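Local coordinates for SH2 domain-containing protein 3C (Homo sapiens, PDB 3T6G) that acts as a signalling adapter in integrin-mediated cell adhesion and migration, its C-terminal Cdc25-homology domain held in a closed, exchange-incompetent form required for interaction with BCAR1, at residues L24-D29 with V35-K40; N203-H208 with E261-G266; R102-S107 with L155-I160. The protein carries 2 engineered substitutions. All blocks are in the same frame, centred on the assembly; numbering follows the deposited sequence.

Interaction 1: L24-D29 with V35-K40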
loop_
_atom_site.group_PDB
_atom_site.type_symbol
_atom_site.label_atom_id
_atom_site.label_comp_id
_atom_site.label_asym_id
_atom_site.label_seq_id
_atom_site.Cartn_x
_atom_site.Cartn_y
_atom_site.Cartn_z
ATOM N N LEU A 24 4.822 -4.320 29.143
ATOM C CA LEU A 24 5.647 -5.207 29.977
ATOM C C LEU A 24 6.818 -5.760 29.174
ATOM O O LEU A 24 7.891 -6.022 29.717
ATOM C CB LEU A 24 4.830 -6.375 30.533
ATOM C CG LEU A 24 3.983 -6.176 31.785
ATOM C CD1 LEU A 24 3.187 -7.443 32.030
ATOM C CD2 LEU A 24 4.826 -5.843 33.029
ATOM N N LEU A 25 6.589 -5.945 27.877
ATOM C CA LEU A 25 7.621 -6.365 26.940
ATOM C C LEU A 25 8.617 -5.245 26.686
ATOM O O LEU A 25 9.822 -5.459 26.736
ATOM C CB LEU A 25 6.976 -6.751 25.620
ATOM C CG LEU A 25 6.511 -8.199 25.466
ATOM C CD1 LEU A 25 6.261 -8.840 26.811
ATOM C CD2 LEU A 25 5.290 -8.308 24.535
ATOM N N ILE A 26 8.116 -4.047 26.404
ATOM C CA ILE A 26 9.008 -2.930 26.115
ATOM C C ILE A 26 9.095 -1.888 27.230
ATOM O O ILE A 26 8.230 -1.018 27.327
ATOM C CB ILE A 26 8.635 -2.249 24.793
ATOM C CG1 ILE A 26 9.469 -2.847 23.670
ATOM C CG2 ILE A 26 8.852 -0.740 24.874
ATOM C CD1 ILE A 26 8.777 -3.973 22.981
ATOM N N PRO A 27 10.154 -1.970 28.063
ATOM C CA PRO A 27 10.353 -1.054 29.195
ATOM C C PRO A 27 10.827 0.330 28.739
ATOM O O PRO A 27 11.191 0.484 27.573
ATOM C CB PRO A 27 11.424 -1.756 30.039
ATOM C CG PRO A 27 12.215 -2.530 29.053
ATOM C CD PRO A 27 11.243 -2.961 27.963
ATOM N N ARG A 28 10.825 1.306 29.646
ATOM C CA ARG A 28 11.019 2.706 29.275
ATOM C C ARG A 28 12.152 2.963 28.280
ATOM O O ARG A 28 11.900 3.418 27.164
ATOM C CB ARG A 28 11.172 3.595 30.509
ATOM C CG ARG A 28 11.338 5.078 30.183
ATOM C CD ARG A 28 10.777 5.964 31.294
ATOM N NE ARG A 28 9.316 5.989 31.269
ATOM C CZ ARG A 28 8.555 6.605 32.169
ATOM N NH1 ARG A 28 9.108 7.257 33.187
ATOM N NH2 ARG A 28 7.234 6.567 32.047
ATOM N N ASP A 29 13.391 2.684 28.667
ATOM C CA ASP A 29 14.515 2.998 27.790
ATOM C C ASP A 29 15.197 1.767 27.219
ATOM O O ASP A 29 16.317 1.454 27.609
ATOM C CB ASP A 29 15.552 3.838 28.531
ATOM C CG ASP A 29 15.255 5.321 28.463
ATOM O OD1 ASP A 29 14.833 5.889 29.494
ATOM O OD2 ASP A 29 15.438 5.914 27.373
ATOM N N VAL A 35 18.400 -9.278 23.571
ATOM C CA VAL A 35 18.314 -10.721 23.351
ATOM C C VAL A 35 17.125 -11.380 24.034
ATOM O O VAL A 35 16.431 -12.201 23.422
ATOM C CB VAL A 35 19.613 -11.453 23.740
ATOM C CG1 VAL A 35 20.800 -10.827 23.012
ATOM C CG2 VAL A 35 19.816 -11.425 25.244
ATOM N N GLY A 36 16.891 -11.028 25.295
ATOM C CA GLY A 36 15.765 -11.582 26.025
ATOM C C GLY A 36 14.486 -11.362 25.240
ATOM O O GLY A 36 13.657 -12.266 25.099
ATOM N N LEU A 37 14.342 -10.154 24.704
ATOM C CA LEU A 37 13.116 -9.753 24.029
ATOM C C LEU A 37 12.994 -10.421 22.672
ATOM O O LEU A 37 11.919 -10.878 22.289
ATOM C CB LEU A 37 13.045 -8.227 23.901
ATOM C CG LEU A 37 11.797 -7.634 23.238
ATOM C CD1 LEU A 37 10.526 -8.208 23.855
ATOM C CD2 LEU A 37 11.810 -6.098 23.315
ATOM N N LEU A 38 14.093 -10.484 21.938
ATOM C CA LEU A 38 14.101 -11.297 20.723
ATOM C C LEU A 38 13.655 -12.725 21.057
ATOM O O LEU A 38 12.842 -13.322 20.343
ATOM C CB LEU A 38 15.488 -11.298 20.084
ATOM C CG LEU A 38 15.865 -9.926 19.542
ATOM C CD1 LEU A 38 17.356 -9.814 19.269
ATOM C CD2 LEU A 38 15.045 -9.649 18.306
ATOM N N ARG A 39 14.164 -13.255 22.167
ATOM C CA ARG A 39 13.823 -14.610 22.563
ATOM C C ARG A 39 12.324 -14.730 22.872
ATOM O O ARG A 39 11.656 -15.657 22.391
ATOM C CB ARG A 39 14.692 -15.055 23.744
ATOM C CG ARG A 39 14.460 -16.493 24.225
ATOM C CD ARG A 39 15.224 -16.783 25.525
ATOM N NE ARG A 39 15.012 -15.730 26.523
ATOM C CZ ARG A 39 13.818 -15.357 26.994
ATOM N NH1 ARG A 39 12.708 -15.949 26.567
ATOM N NH2 ARG A 39 13.729 -14.380 27.893
ATOM N N LYS A 40 11.791 -13.788 23.654
ATOM C CA LYS A 40 10.362 -13.781 23.976
ATOM C C LYS A 40 9.522 -13.706 22.702
ATOM O O LYS A 40 8.576 -14.479 22.510
ATOM C CB LYS A 40 10.012 -12.601 24.890
ATOM C CG LYS A 40 9.076 -12.958 26.051
ATOM C CD LYS A 40 7.874 -13.776 25.584
ATOM C CE LYS A 40 7.169 -14.464 26.752
ATOM N NZ LYS A 40 6.438 -15.697 26.320
#
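L25 and L37 mark the closest backbone approach, their CA atoms 7.1 Å apart where the irregular segment 24-29 passes the first turns of the helix that begins at 35. L37 points its CB at the loop and carries the helix side of the contact. Its CG lies anti to the backbone N (chi1 -179°), which swings both methyls out toward the loop. The methyl CD2 meets the I26 side chain at its end, with CD1 of I26 3.7 Å from CD2 of L37 and CG1 of I26 4.0 Å from the same methyl; the two side chains cross at about a right angle. The other branch, CD1 of L37, lies 4.2 Å from CB of L25. Both methyls also stand 4.0 Å from the carbonyl O of L25, so both branches of L37 also rest against that one carbonyl oxygen. Five residues separate the two segments, and the N-terminal turn of helix 35-46 packs back on the loop that precedes it, in a chain that is largely helical and has no strands. There E34 OE1 accepts a hydrogen bond from the backbone N of L37. Helix 279-287 adds a third wall to this buried apolar cluster, with F281 against both L25 and I26, and L285 against L37.

Interaction 2: N203-H208 with E261-G266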
loop_
_atom_site.group_PDB
_atom_site.type_symbol
_atom_site.label_atom_id
_atom_site.label_comp_id
_atom_site.label_asym_id
_atom_site.label_seq_id
_atom_site.Cartn_x
_atom_site.Cartn_y
_atom_site.Cartn_z
ATOM N N ASN A 203 -13.960 -13.083 -0.444
ATOM C CA ASN A 203 -13.144 -13.552 0.675
ATOM C C ASN A 203 -12.168 -12.499 1.133
ATOM O O ASN A 203 -11.401 -12.723 2.068
ATOM C CB ASN A 203 -12.384 -14.845 0.333
ATOM C CG ASN A 203 -11.676 -15.460 1.554
ATOM O OD1 ASN A 203 -12.319 -16.037 2.430
ATOM N ND2 ASN A 203 -10.349 -15.338 1.602
ATOM N N THR A 204 -12.209 -11.335 0.495
ATOM C CA THR A 204 -11.216 -10.302 0.766
ATOM C C THR A 204 -11.539 -9.447 1.979
ATOM O O THR A 204 -12.698 -9.125 2.266
ATOM C CB THR A 204 -11.005 -9.395 -0.449
ATOM O OG1 THR A 204 -10.768 -10.209 -1.604
ATOM C CG2 THR A 204 -9.818 -8.491 -0.233
ATOM N N THR A 205 -10.472 -9.008 2.623
ATOM C CA THR A 205 -10.510 -8.500 3.963
ATOM C C THR A 205 -9.543 -7.352 3.987
ATOM O O THR A 205 -9.666 -6.422 4.776
ATOM C CB THR A 205 -10.006 -9.637 4.899
ATOM O OG1 THR A 205 -11.032 -10.032 5.829
ATOM C CG2 THR A 205 -8.731 -9.248 5.609
ATOM N N PHE A 206 -8.561 -7.421 3.102
ATOM C CA PHE A 206 -7.593 -6.355 2.951
ATOM C C PHE A 206 -6.937 -6.487 1.583
ATOM O O PHE A 206 -6.021 -7.278 1.409
ATOM C CB PHE A 206 -6.556 -6.450 4.046
ATOM C CG PHE A 206 -5.716 -5.230 4.182
ATOM C CD1 PHE A 206 -5.152 -4.905 5.395
ATOM C CD2 PHE A 206 -5.516 -4.395 3.107
ATOM C CE1 PHE A 206 -4.390 -3.781 5.536
ATOM C CE2 PHE A 206 -4.740 -3.270 3.236
ATOM C CZ PHE A 206 -4.170 -2.967 4.446
ATOM N N PRO A 207 -7.395 -5.685 0.612
ATOM C CA PRO A 207 -7.062 -5.833 -0.805
ATOM C C PRO A 207 -5.614 -5.458 -1.046
ATOM O O PRO A 207 -4.937 -4.928 -0.144
ATOM C CB PRO A 207 -7.946 -4.787 -1.459
ATOM C CG PRO A 207 -7.924 -3.668 -0.444
ATOM C CD PRO A 207 -7.995 -4.367 0.892
ATOM N N HIS A 208 -5.139 -5.721 -2.258
ATOM C CA HIS A 208 -3.764 -5.390 -2.604
ATOM C C HIS A 208 -3.678 -3.879 -2.922
ATOM O O HIS A 208 -4.198 -3.419 -3.938
ATOM C CB HIS A 208 -3.303 -6.280 -3.778
ATOM C CG HIS A 208 -1.839 -6.191 -4.072
ATOM N ND1 HIS A 208 -0.885 -6.131 -3.084
ATOM C CD2 HIS A 208 -1.166 -6.139 -5.250
ATOM C CE1 HIS A 208 0.317 -6.048 -3.635
ATOM N NE2 HIS A 208 0.172 -6.053 -4.947
ATOM N N GLU A 261 -15.029 -8.413 9.785
ATOM C CA GLU A 261 -15.704 -8.514 11.068
ATOM C C GLU A 261 -16.349 -9.891 11.244
ATOM O O GLU A 261 -16.396 -10.434 12.359
ATOM C CB GLU A 261 -16.709 -7.364 11.276
ATOM C CG GLU A 261 -16.453 -6.610 12.583
ATOM C CD GLU A 261 -17.305 -5.361 12.760
ATOM O OE1 GLU A 261 -16.745 -4.309 13.160
ATOM O OE2 GLU A 261 -18.530 -5.431 12.520
ATOM N N VAL A 262 -16.838 -10.444 10.137
ATOM C CA VAL A 262 -17.412 -11.780 10.125
ATOM C C VAL A 262 -16.356 -12.880 10.244
ATOM O O VAL A 262 -16.606 -13.935 10.807
ATOM C CB VAL A 262 -18.155 -12.052 8.841
ATOM C CG1 VAL A 262 -18.460 -13.550 8.745
ATOM C CG2 VAL A 262 -19.410 -11.262 8.815
ATOM N N LYS A 263 -15.180 -12.626 9.696
ATOM C CA LYS A 263 -14.123 -13.612 9.690
ATOM C C LYS A 263 -13.483 -13.667 11.069
ATOM O O LYS A 263 -12.765 -14.605 11.394
ATOM C CB LYS A 263 -13.090 -13.240 8.620
ATOM C CG LYS A 263 -12.041 -14.289 8.396
ATOM C CD LYS A 263 -10.933 -13.826 7.467
ATOM C CE LYS A 263 -11.388 -13.795 6.024
ATOM N NZ LYS A 263 -12.204 -14.974 5.682
ATOM N N LEU A 264 -13.740 -12.650 11.884
ATOM C CA LEU A 264 -13.091 -12.558 13.188
ATOM C C LEU A 264 -14.107 -12.616 14.320
ATOM O O LEU A 264 -13.774 -12.378 15.482
ATOM C CB LEU A 264 -12.216 -11.297 13.283
ATOM C CG LEU A 264 -10.900 -11.370 12.477
ATOM C CD1 LEU A 264 -10.036 -10.136 12.621
ATOM C CD2 LEU A 264 -10.084 -12.571 12.884
ATOM N N GLN A 265 -15.353 -12.938 13.994
ATOM C CA GLN A 265 -16.348 -13.050 15.050
ATOM C C GLN A 265 -16.079 -14.318 15.856
ATOM O O GLN A 265 -16.088 -15.433 15.328
ATOM C CB GLN A 265 -17.787 -12.972 14.514
ATOM C CG GLN A 265 -18.216 -14.039 13.518
ATOM C CD GLN A 265 -19.500 -13.664 12.774
ATOM O OE1 GLN A 265 -19.813 -12.484 12.609
ATOM N NE2 GLN A 265 -20.246 -14.670 12.323
ATOM N N GLY A 266 -15.807 -14.137 17.141
ATOM C CA GLY A 266 -15.407 -15.244 17.983
ATOM C C GLY A 266 -13.898 -15.285 18.136
ATOM O O GLY A 266 -13.361 -16.179 18.776
#
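K263 NZ is gripped by two oxygens: the backbone O of T141, its stronger partner, and the side-chain OD1 of N203, which it meets in a weak hydrogen bond at 3.4 Å. The lysine starts out extended, then bends at chi3 (-75°) and chi4 (-42°), and these late turns bring the ammonium round to the asparagine amide. N203 and K263 cross at about a right angle, as do T205 and K263. The hydroxyl OG1 of T205 lies 3.8 Å from CE of K263, a van der Waals contact with the aliphatic part of the chain. N203 also gives its ND2 to the O of G140 in a weak bond, which probably limits rotation of the amide. Truncation of K263 to an alanine would probably leave the T141 carbonyl and N203 OD1 without their shared donor and open a gap beside T205. The site joins three parts of the all-helical Cdc25-homology domain: helix 253-263, the loop between helices 175-193 and 210-215, and the turn following helix 121-140. T204 O accepts a bond from N259 on helix 253-263, while T205 packs against T58 of helix 50-64.

Interaction 3: R102-S107 with L155-I160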
loop_
_atom_site.group_PDB
_atom_site.type_symbol
_atom_site.label_atom_id
_atom_site.label_comp_id
_atom_site.label_asym_id
_atom_site.label_seq_id
_atom_site.Cartn_x
_atom_site.Cartn_y
_atom_site.Cartn_z
ATOM N N ARG A 102 4.575 0.156 8.190
ATOM C CA ARG A 102 4.097 -1.090 8.756
ATOM C C ARG A 102 4.614 -2.249 7.926
ATOM O O ARG A 102 5.244 -3.173 8.450
ATOM C CB ARG A 102 2.566 -1.144 8.836
ATOM C CG ARG A 102 2.064 -2.286 9.742
ATOM C CD ARG A 102 0.543 -2.346 9.877
ATOM N NE ARG A 102 0.098 -3.666 10.309
ATOM C CZ ARG A 102 0.372 -4.197 11.504
ATOM N NH1 ARG A 102 1.089 -3.529 12.409
ATOM N NH2 ARG A 102 -0.076 -5.402 11.806
ATOM N N PHE A 103 4.318 -2.184 6.633
ATOM C CA PHE A 103 4.734 -3.173 5.650
ATOM C C PHE A 103 6.236 -3.511 5.732
ATOM O O PHE A 103 6.610 -4.653 6.062
ATOM C CB PHE A 103 4.379 -2.664 4.259
ATOM C CG PHE A 103 4.528 -3.686 3.168
ATOM C CD1 PHE A 103 3.475 -4.531 2.838
ATOM C CD2 PHE A 103 5.705 -3.779 2.442
ATOM C CE1 PHE A 103 3.598 -5.454 1.818
ATOM C CE2 PHE A 103 5.831 -4.705 1.411
ATOM C CZ PHE A 103 4.775 -5.540 1.098
ATOM N N HIS A 104 7.108 -2.547 5.454
ATOM C CA HIS A 104 8.509 -2.916 5.463
ATOM C C HIS A 104 9.026 -3.328 6.834
ATOM O O HIS A 104 9.860 -4.224 6.946
ATOM C CB HIS A 104 9.438 -1.881 4.823
ATOM C CG HIS A 104 10.791 -2.449 4.493
ATOM N ND1 HIS A 104 10.948 -3.629 3.790
ATOM C CD2 HIS A 104 12.042 -2.038 4.816
ATOM C CE1 HIS A 104 12.235 -3.903 3.672
ATOM N NE2 HIS A 104 12.921 -2.952 4.281
ATOM N N THR A 105 8.547 -2.664 7.876
ATOM C CA THR A 105 9.006 -2.966 9.219
ATOM C C THR A 105 8.607 -4.383 9.683
ATOM O O THR A 105 9.374 -5.069 10.351
ATOM C CB THR A 105 8.568 -1.891 10.171
ATOM O OG1 THR A 105 9.365 -0.744 9.904
ATOM C CG2 THR A 105 8.779 -2.305 11.636
ATOM N N MET A 106 7.417 -4.808 9.290
ATOM C CA MET A 106 6.963 -6.170 9.490
ATOM C C MET A 106 7.925 -7.168 8.816
ATOM O O MET A 106 8.418 -8.089 9.472
ATOM C CB MET A 106 5.551 -6.293 8.913
ATOM C CG MET A 106 4.945 -7.689 8.878
ATOM S SD MET A 106 4.422 -8.258 10.499
ATOM C CE MET A 106 3.736 -6.795 11.286
ATOM N N SER A 107 8.185 -6.985 7.520
ATOM C CA SER A 107 9.113 -7.851 6.762
ATOM C C SER A 107 10.456 -7.990 7.473
ATOM O O SER A 107 11.000 -9.089 7.606
ATOM C CB SER A 107 9.330 -7.309 5.359
ATOM O OG SER A 107 8.126 -7.374 4.620
ATOM N N LEU A 155 10.440 -13.279 2.865
ATOM C CA LEU A 155 10.943 -14.518 2.316
ATOM C C LEU A 155 11.813 -14.258 1.110
ATOM O O LEU A 155 12.470 -15.158 0.617
ATOM C CB LEU A 155 9.771 -15.424 1.926
ATOM C CG LEU A 155 8.964 -15.924 3.131
ATOM C CD1 LEU A 155 7.749 -16.687 2.668
ATOM C CD2 LEU A 155 9.830 -16.798 4.051
ATOM N N ASP A 156 11.815 -13.009 0.655
ATOM C CA ASP A 156 12.448 -12.645 -0.601
ATOM C C ASP A 156 13.540 -11.597 -0.391
ATOM O O ASP A 156 14.192 -11.178 -1.342
ATOM C CB ASP A 156 11.401 -12.155 -1.607
ATOM C CG ASP A 156 11.964 -12.002 -3.039
ATOM O OD1 ASP A 156 11.995 -13.003 -3.799
ATOM O OD2 ASP A 156 12.360 -10.874 -3.412
ATOM N N MET A 157 13.759 -11.162 0.844
ATOM C CA MET A 157 14.888 -10.266 1.058
ATOM C C MET A 157 16.139 -11.006 0.627
ATOM O O MET A 157 16.234 -12.219 0.805
ATOM C CB MET A 157 15.013 -9.857 2.512
ATOM C CG MET A 157 13.877 -9.029 2.996
ATOM S SD MET A 157 14.264 -8.486 4.656
ATOM C CE MET A 157 12.840 -7.449 4.971
ATOM N N ALA A 158 17.097 -10.296 0.045
ATOM C CA ALA A 158 18.311 -10.969 -0.397
ATOM C C ALA A 158 18.896 -11.743 0.775
ATOM O O ALA A 158 19.404 -12.853 0.614
ATOM C CB ALA A 158 19.333 -9.970 -0.954
ATOM N N GLN A 159 18.796 -11.164 1.966
ATOM C CA GLN A 159 19.453 -11.733 3.134
ATOM C C GLN A 159 18.852 -13.080 3.553
ATOM O O GLN A 159 19.501 -13.870 4.251
ATOM C CB GLN A 159 19.423 -10.743 4.299
ATOM C CG GLN A 159 20.317 -9.541 4.121
ATOM C CD GLN A 159 19.592 -8.356 3.495
ATOM O OE1 GLN A 159 18.659 -8.517 2.700
ATOM N NE2 GLN A 159 20.023 -7.153 3.856
ATOM N N ILE A 160 17.613 -13.333 3.134
ATOM C CA ILE A 160 16.947 -14.586 3.467
ATOM C C ILE A 160 17.067 -15.576 2.318
ATOM O O ILE A 160 17.226 -16.776 2.534
ATOM C CB ILE A 160 15.446 -14.381 3.832
ATOM C CG1 ILE A 160 15.300 -13.604 5.152
ATOM C CG2 ILE A 160 14.728 -15.713 3.939
ATOM C CD1 ILE A 160 16.319 -14.019 6.189
#
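M157 reaches across to S107 and H104, and its side chain can be followed outward from the backbone. CB points at helix 93-115. CG stands anti to the carbonyl carbon (chi1 -66°), and from there the chain runs fully extended (chi2 -174°, chi3 177°), so that each further atom comes closer to the helix. The sulfur remains at some distance, SD of M157 lying 4.4 Å from the carbonyl O of S107. The terminal methyl makes the close contacts: CE of M157 is 3.5 Å from CB of S107 and 3.5 Å from its carbonyl carbon C, fitting into the angle between side chain and main chain. The serine hydroxyl is farther off, with OG of S107 4.7 Å from CE of M157; it bonds instead to the backbone O of A150. On another flank the same methyl meets the H104 ring, CE1 of H104 lying 3.8 Å from CE of M157 in an oblique approach. That imidazole also packs edge-to-face with Y300.

M157 occupies the N-cap position of the short helix 158-161. Its backbone O accepts the N of I160 at 2.9 Å, and S161 OG also bonds to that O, which ties the M157 carbonyl into the first turn of the helix. The contact therefore joins the start of this short helix to the long helix 93-115 within the Cdc25-homology domain; I108 and A111 of the long helix and L307 of helix 296-314 flank the methionine further. Since a methyl group supplies every close approach and no polar bond spans the two segments, the contact rests on dispersion and shape, while the serine hydroxyl spends its hydrogen bonding on helix 145-155.

How the interactions relate
Along the chain interaction 1 comes first, interaction 3 second and interaction 2 last, each closing before the next opens. Their centres lie about 31 Å (1 and 2), 21 Å (1 and 3) and 24 Å (2 and 3) apart, and none touch; the nearest atoms of interactions 2 and 3 are about 6 Å apart. Helix 279-287 packs against both segments of interaction 1 and against T105 and M106 of segment 102-107. D61 of helix 50-64 pairs with R102 and touches F206, and F146 likewise meets both residues. Interaction 3 is nearest the centre of the chain. Interactions 2 and 3 belong to the Cdc25-homology domain, whose closed conformation is required for BCAR1 interaction, and helix 279-287 ties interaction 1 to it.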